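Local structure of hydrolase, NUDIX family (Clostridium perfringens ATCC 13124, 3F6A) at residues E44-C47 / I48-A51; V92-N95 / H96-D100; I136-N139 / I140-M143. The protein probably hydrolyses a diphosphate linkage in a nucleotide-type substrate, as NUDIX enzymes do, although its own substrate is not established. One frame throughout, in Å; residues are numbered along the deposited sequence.

Interaction 1 of 3, residues E44-C47 / I48-A51; sequences EEAC and IREA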
# COMPACT_ATOMS: atom_id res chain seq x y z
N GLU A 44 -6.19 4.58 5.98
CA GLU A 44 -7.35 5.23 5.38
C GLU A 44 -8.06 6.19 6.33
O GLU A 44 -8.56 7.23 5.92
CB GLU A 44 -8.35 4.18 4.87
CG GLU A 44 -8.87 3.23 5.94
CD GLU A 44 -9.61 2.04 5.34
OE1 GLU A 44 -10.86 2.03 5.37
OE2 GLU A 44 -8.94 1.12 4.83
N GLU A 45 -8.10 5.83 7.61
CA GLU A 45 -8.74 6.69 8.60
C GLU A 45 -7.88 7.93 8.76
O GLU A 45 -8.39 9.02 8.99
CB GLU A 45 -8.89 5.96 9.94
CG GLU A 45 -9.73 4.69 9.82
CD GLU A 45 -9.88 3.95 11.14
OE1 GLU A 45 -8.87 3.80 11.86
OE2 GLU A 45 -11.01 3.49 11.44
N ALA A 46 -6.57 7.75 8.61
CA ALA A 46 -5.62 8.86 8.71
C ALA A 46 -5.87 9.86 7.58
O ALA A 46 -5.75 11.07 7.78
CB ALA A 46 -4.19 8.35 8.65
N CYS A 47 -6.22 9.36 6.40
CA CYS A 47 -6.50 10.24 5.26
C CYS A 47 -7.74 11.05 5.57
O CYS A 47 -7.77 12.27 5.37
CB CYS A 47 -6.74 9.43 3.99
SG CYS A 47 -5.26 8.66 3.29
N ILE A 48 -8.77 10.36 6.06
CA ILE A 48 -10.03 11.01 6.40
C ILE A 48 -9.83 12.10 7.45
O ILE A 48 -10.32 13.21 7.28
CB ILE A 48 -11.06 9.97 6.92
CG1 ILE A 48 -11.49 9.06 5.78
CG2 ILE A 48 -12.28 10.68 7.52
CD1 ILE A 48 -12.58 8.07 6.15
N ARG A 49 -9.11 11.81 8.53
CA ARG A 49 -8.91 12.83 9.55
C ARG A 49 -8.04 13.99 9.08
O ARG A 49 -8.34 15.15 9.35
CB ARG A 49 -8.31 12.23 10.83
CG ARG A 49 -7.15 11.30 10.64
CD ARG A 49 -6.52 10.98 11.99
NE ARG A 49 -5.66 12.07 12.42
CZ ARG A 49 -4.36 12.12 12.18
NH1 ARG A 49 -3.75 11.14 11.52
NH2 ARG A 49 -3.67 13.18 12.58
N GLU A 50 -6.97 13.68 8.35
CA GLU A 50 -6.09 14.74 7.86
C GLU A 50 -6.85 15.67 6.92
O GLU A 50 -6.62 16.88 6.92
CB GLU A 50 -4.87 14.15 7.16
CG GLU A 50 -3.91 13.46 8.12
CD GLU A 50 -3.19 14.43 9.05
OE1 GLU A 50 -3.65 15.58 9.21
OE2 GLU A 50 -2.16 14.03 9.64
N ALA A 51 -7.76 15.11 6.13
CA ALA A 51 -8.55 15.92 5.20
C ALA A 51 -9.42 16.89 6.00
O ALA A 51 -9.61 18.04 5.60
CB ALA A 51 -9.41 15.02 4.32
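Glu44 meets Ile48 one helical turn on, where the backbone N of Ile48 gives its hydrogen to Glu44 O at 3.1 Å. The Ile48 branch ending in CD1 folds back over the same carbonyl, with CG1 3.5 Å from Glu44 O, while the carboxylate of Glu44 turns to the backbone N of Ile82. The pattern repeats next door: Glu45 O accepts from Arg49 N at 2.9 Å, and the exposed carboxylate of Glu45 reaches back to Leu42 N near the start of the helix. The stretch belongs to the Nudix box, spanning residues 35-56, whose helix in related enzymes carries metal-binding glutamates within the REUXEE signature; here the Arg49-Glu50 pair opens that signature. Ala46 binds Glu50 N through its carbonyl, and its small methyl suits the buried site between the helix and Val9. Ala46 CB also lies at the edge of the Arg49 guanidinium, 4.0 Å from Arg49 NH1. Arg49 gets there because its first torsion (46°) sets CG between the backbone N and the carbonyl carbon, 3.2 Å from Ala46 O, and a bend at chi3 (-79°) turns the guanidinium across the helix toward Ala46 CB. NH1 is then gripped by His36 O and Glu41, while NH2 pairs with Glu53. Cys47 O accepts from Ala51 N at 2.9 Å, and its compact thiol side chain packs inward on Val9, Val11 and Leu61.

Interaction 2 of 3, residues V92-N95 / H96-D100; sequences VSPN and HSHID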
# COMPACT_ATOMS: atom_id res chain seq x y z
N VAL A 92 12.11 13.97 3.55
CA VAL A 92 11.91 15.25 4.21
C VAL A 92 10.44 15.56 4.45
O VAL A 92 9.57 15.10 3.71
CB VAL A 92 12.56 16.37 3.38
CG1 VAL A 92 11.92 16.44 2.00
CG2 VAL A 92 12.41 17.68 4.10
N SER A 93 10.18 16.34 5.49
CA SER A 93 8.83 16.75 5.85
C SER A 93 7.84 15.59 5.98
O SER A 93 6.99 15.39 5.11
CB SER A 93 8.33 17.74 4.80
OG SER A 93 7.14 18.38 5.23
N PRO A 94 7.92 14.82 7.07
CA PRO A 94 8.84 14.93 8.21
C PRO A 94 10.29 14.68 7.80
O PRO A 94 10.55 13.99 6.81
CB PRO A 94 8.32 13.88 9.18
CG PRO A 94 7.80 12.82 8.26
CD PRO A 94 7.04 13.65 7.25
N ASN A 95 11.22 15.22 8.57
CA ASN A 95 12.64 15.09 8.27
C ASN A 95 13.32 13.82 8.78
O ASN A 95 14.33 13.88 9.48
CB ASN A 95 13.39 16.32 8.77
CG ASN A 95 12.90 17.59 8.11
OD1 ASN A 95 12.81 17.67 6.89
ND2 ASN A 95 12.58 18.59 8.92
N HIS A 96 12.73 12.69 8.43
CA HIS A 96 13.25 11.38 8.77
C HIS A 96 12.66 10.47 7.69
O HIS A 96 11.57 10.74 7.18
CB HIS A 96 12.80 10.94 10.17
CG HIS A 96 11.32 10.87 10.36
ND1 HIS A 96 10.55 9.84 9.85
CD2 HIS A 96 10.46 11.69 11.01
CE1 HIS A 96 9.29 10.02 10.18
NE2 HIS A 96 9.20 11.14 10.88
N SER A 97 13.40 9.43 7.31
CA SER A 97 12.92 8.54 6.26
C SER A 97 11.54 8.03 6.62
O SER A 97 11.27 7.68 7.77
CB SER A 97 13.89 7.37 6.07
OG SER A 97 13.62 6.70 4.84
N HIS A 98 10.65 8.00 5.64
CA HIS A 98 9.30 7.53 5.88
C HIS A 98 8.61 7.05 4.62
O HIS A 98 8.90 7.51 3.51
CB HIS A 98 8.47 8.64 6.52
CG HIS A 98 8.39 9.89 5.70
ND1 HIS A 98 7.34 10.17 4.86
CD2 HIS A 98 9.24 10.94 5.60
CE1 HIS A 98 7.54 11.35 4.28
NE2 HIS A 98 8.69 11.83 4.72
N ILE A 99 7.68 6.12 4.81
CA ILE A 99 6.89 5.58 3.72
C ILE A 99 5.63 6.43 3.66
O ILE A 99 5.03 6.74 4.69
CB ILE A 99 6.50 4.12 4.00
CG1 ILE A 99 7.74 3.23 3.85
CG2 ILE A 99 5.39 3.68 3.05
CD1 ILE A 99 7.49 1.78 4.21
N ASP A 100 5.24 6.82 2.46
CA ASP A 100 4.04 7.62 2.30
C ASP A 100 3.04 6.90 1.41
O ASP A 100 3.30 6.66 0.23
CB ASP A 100 4.38 8.98 1.71
CG ASP A 100 3.14 9.85 1.52
OD1 ASP A 100 2.51 10.21 2.53
OD2 ASP A 100 2.81 10.15 0.36
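Pro94 and the rings of His96 and His98 meet in the loop of a beta hairpin, the connection between the antiparallel strands 86-90 and 98-106. Two turn-forming features fold the chain back here: a cis peptide bond before Pro94, a geometry proline adopts more readily than other residues, and an inverse gamma turn centred on Asn95. The matching backbone bond, His96 N to Pro94 O, is weak and the position of that oxygen is uncertain.

Nonpolar packing gathers on the pyrrolidine ring. Pro94 CD lies over one face of the His98 imidazole in a CH-pi contact, 3.8 Å from the ring centroid and 21° from the normal, shifted toward the NE2 side of the ring. CB and CG of the same proline meet His96, the closest approach being Pro94 CB to His96 NE2 at 3.3 Å. Proline suits this place because its rigid ring offers carbons to both imidazoles at once.

Polar contacts favour the way each ring is turned. With chi1 at 58°, CG of His98 sits between the backbone N and the carbonyl carbon, and ND1 makes a weak hydrogen bond to Thr8 OG1 on the neighbouring strand 7-15. The partly exposed His96 is held by the next residue of the loop: His96 ND1 donates to Ser97 O at 3.1 Å, with the oxygen in the imidazole plane but the nitrogen well above the carbonyl plane.

Interaction 3 of 3, residues I136-N139 / I140-M143; sequences IQEN and ILVM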
# COMPACT_ATOMS: atom_id res chain seq x y z
N ILE A 136 5.88 23.55 -7.00
CA ILE A 136 5.30 22.22 -6.90
C ILE A 136 6.25 21.19 -7.49
O ILE A 136 6.54 21.22 -8.70
CB ILE A 136 3.97 22.12 -7.67
CG1 ILE A 136 3.03 23.25 -7.26
CG2 ILE A 136 3.31 20.77 -7.37
CD1 ILE A 136 1.74 23.28 -8.05
N GLN A 137 6.74 20.28 -6.66
CA GLN A 137 7.66 19.23 -7.10
C GLN A 137 7.05 18.48 -8.27
O GLN A 137 5.83 18.34 -8.36
CB GLN A 137 7.91 18.25 -5.95
CG GLN A 137 8.29 18.92 -4.66
CD GLN A 137 8.16 18.01 -3.46
OE1 GLN A 137 8.30 18.44 -2.32
NE2 GLN A 137 7.89 16.73 -3.71
N GLU A 138 7.90 17.98 -9.17
CA GLU A 138 7.42 17.25 -10.34
C GLU A 138 6.53 16.03 -10.05
O GLU A 138 5.50 15.85 -10.69
CB GLU A 138 8.60 16.81 -11.21
CG GLU A 138 9.50 17.95 -11.67
CD GLU A 138 8.74 19.02 -12.42
OE1 GLU A 138 7.95 18.68 -13.33
OE2 GLU A 138 8.93 20.22 -12.11
N ASN A 139 6.93 15.20 -9.09
CA ASN A 139 6.14 14.01 -8.77
C ASN A 139 4.77 14.37 -8.19
O ASN A 139 3.82 13.60 -8.31
CB ASN A 139 6.92 13.07 -7.83
CG ASN A 139 7.11 13.64 -6.44
OD1 ASN A 139 7.26 14.84 -6.26
ND2 ASN A 139 7.13 12.76 -5.44
N ILE A 140 4.68 15.54 -7.57
CA ILE A 140 3.40 15.97 -7.02
C ILE A 140 2.53 16.41 -8.20
O ILE A 140 1.32 16.15 -8.23
CB ILE A 140 3.57 17.15 -6.04
CG1 ILE A 140 4.38 16.69 -4.82
CG2 ILE A 140 2.21 17.68 -5.61
CD1 ILE A 140 3.74 15.55 -4.05
N LEU A 141 3.16 17.05 -9.19
CA LEU A 141 2.44 17.49 -10.38
C LEU A 141 1.87 16.29 -11.11
O LEU A 141 0.76 16.34 -11.64
CB LEU A 141 3.37 18.25 -11.33
CG LEU A 141 3.81 19.66 -10.93
CD1 LEU A 141 4.77 20.22 -11.97
CD2 LEU A 141 2.58 20.55 -10.80
N VAL A 142 2.63 15.20 -11.13
CA VAL A 142 2.19 13.99 -11.80
C VAL A 142 1.01 13.32 -11.10
O VAL A 142 0.02 12.98 -11.73
CB VAL A 142 3.34 12.97 -11.90
CG1 VAL A 142 2.83 11.64 -12.39
CG2 VAL A 142 4.41 13.49 -12.84
N MSE A 143 1.12 13.14 -9.78
CA MSE A 143 0.03 12.51 -9.05
C MSE A 143 -1.25 13.33 -9.03
O MSE A 143 -2.35 12.78 -9.07
CB MSE A 143 0.49 12.17 -7.63
CG MSE A 143 1.59 11.10 -7.61
SE MSE A 143 2.03 10.41 -5.87
CE MSE A 143 3.04 11.90 -5.22
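With CG1 beside the backbone N (chi1 -51°), Ile136 has CG2 anti to that N, on the side where Ile140 and Leu141 arrive, and in Leu141 the second torsion (177°) extends CD1 and leaves the other methyl, CD2, turned toward Ile136. CG2 of Ile136 lies 3.5 Å from Leu141 CD2 and 3.7 Å from Ile140 CG2, and both pairs of side chains cross at about a right angle. With Gln137 as the N-cap, Ile136 precedes the cap and Leu141 occupies the fourth position after it, so their apolar contact is a hydrophobic staple closing the start of helix 138-150. Branched aliphatic residues suit the place: Ile136 and Ile140 also pack on Leu21, and Ile140 continues to Leu31 and Phe12 of the sheet.

The cap carbonyl starts the helical bonding. Gln137 O accepts from Leu141 N at 3.1 Å and, weakly, from Ile140 N; two residues on, Asn139 O accepts from Met143 N. Beside this backbone ladder, the extended Gln137 chain brings NE2 to Asn139 OD1 at 3.2 Å, the donor lying on a lone pair in the carbonyl plane. Ile140 CG1 packs 3.7 Å from Gln137 NE2. Gln137 OE1 is taken by Lys29. Met143, present as selenomethionine, bends at chi3 so that its CE comes alongside Asn139, 3.6 Å from the backbone O, and packs on Leu69 of the second subunit.

Asn139 is thus a buried amide with both ends engaged: OD1 receives Gln137 and also hydrogen-bonds with Ser76 of the second subunit, while ND2 binds Glu78 of that subunit. These bonds fix the amide's rotation and make the first turn of the helix part of the dimer interface.

How the interactions relate
The three interactions follow in numerical order along one NUDIX domain, built round its central mixed sheet: two on helices packed against it, one at a hairpin end. Interactions 1 and 3, on helices 43-55 and 138-150, lie on opposite sides of the chain's centre, about 21 Å apart between centres; the first packs on Val9 and Val11 of strand 7-15, the second on its Phe12, as in Nudix alpha-beta-alpha layering. Interaction 2, at the end of the 86-90/98-106 hairpin, is about 18 Å from interaction 1 and 17 Å from interaction 3, centre to centre. Interaction 1 carries part of the Nudix-box signature, while interaction 3 and, through Ile99, the strand of interaction 2 meet the second subunit.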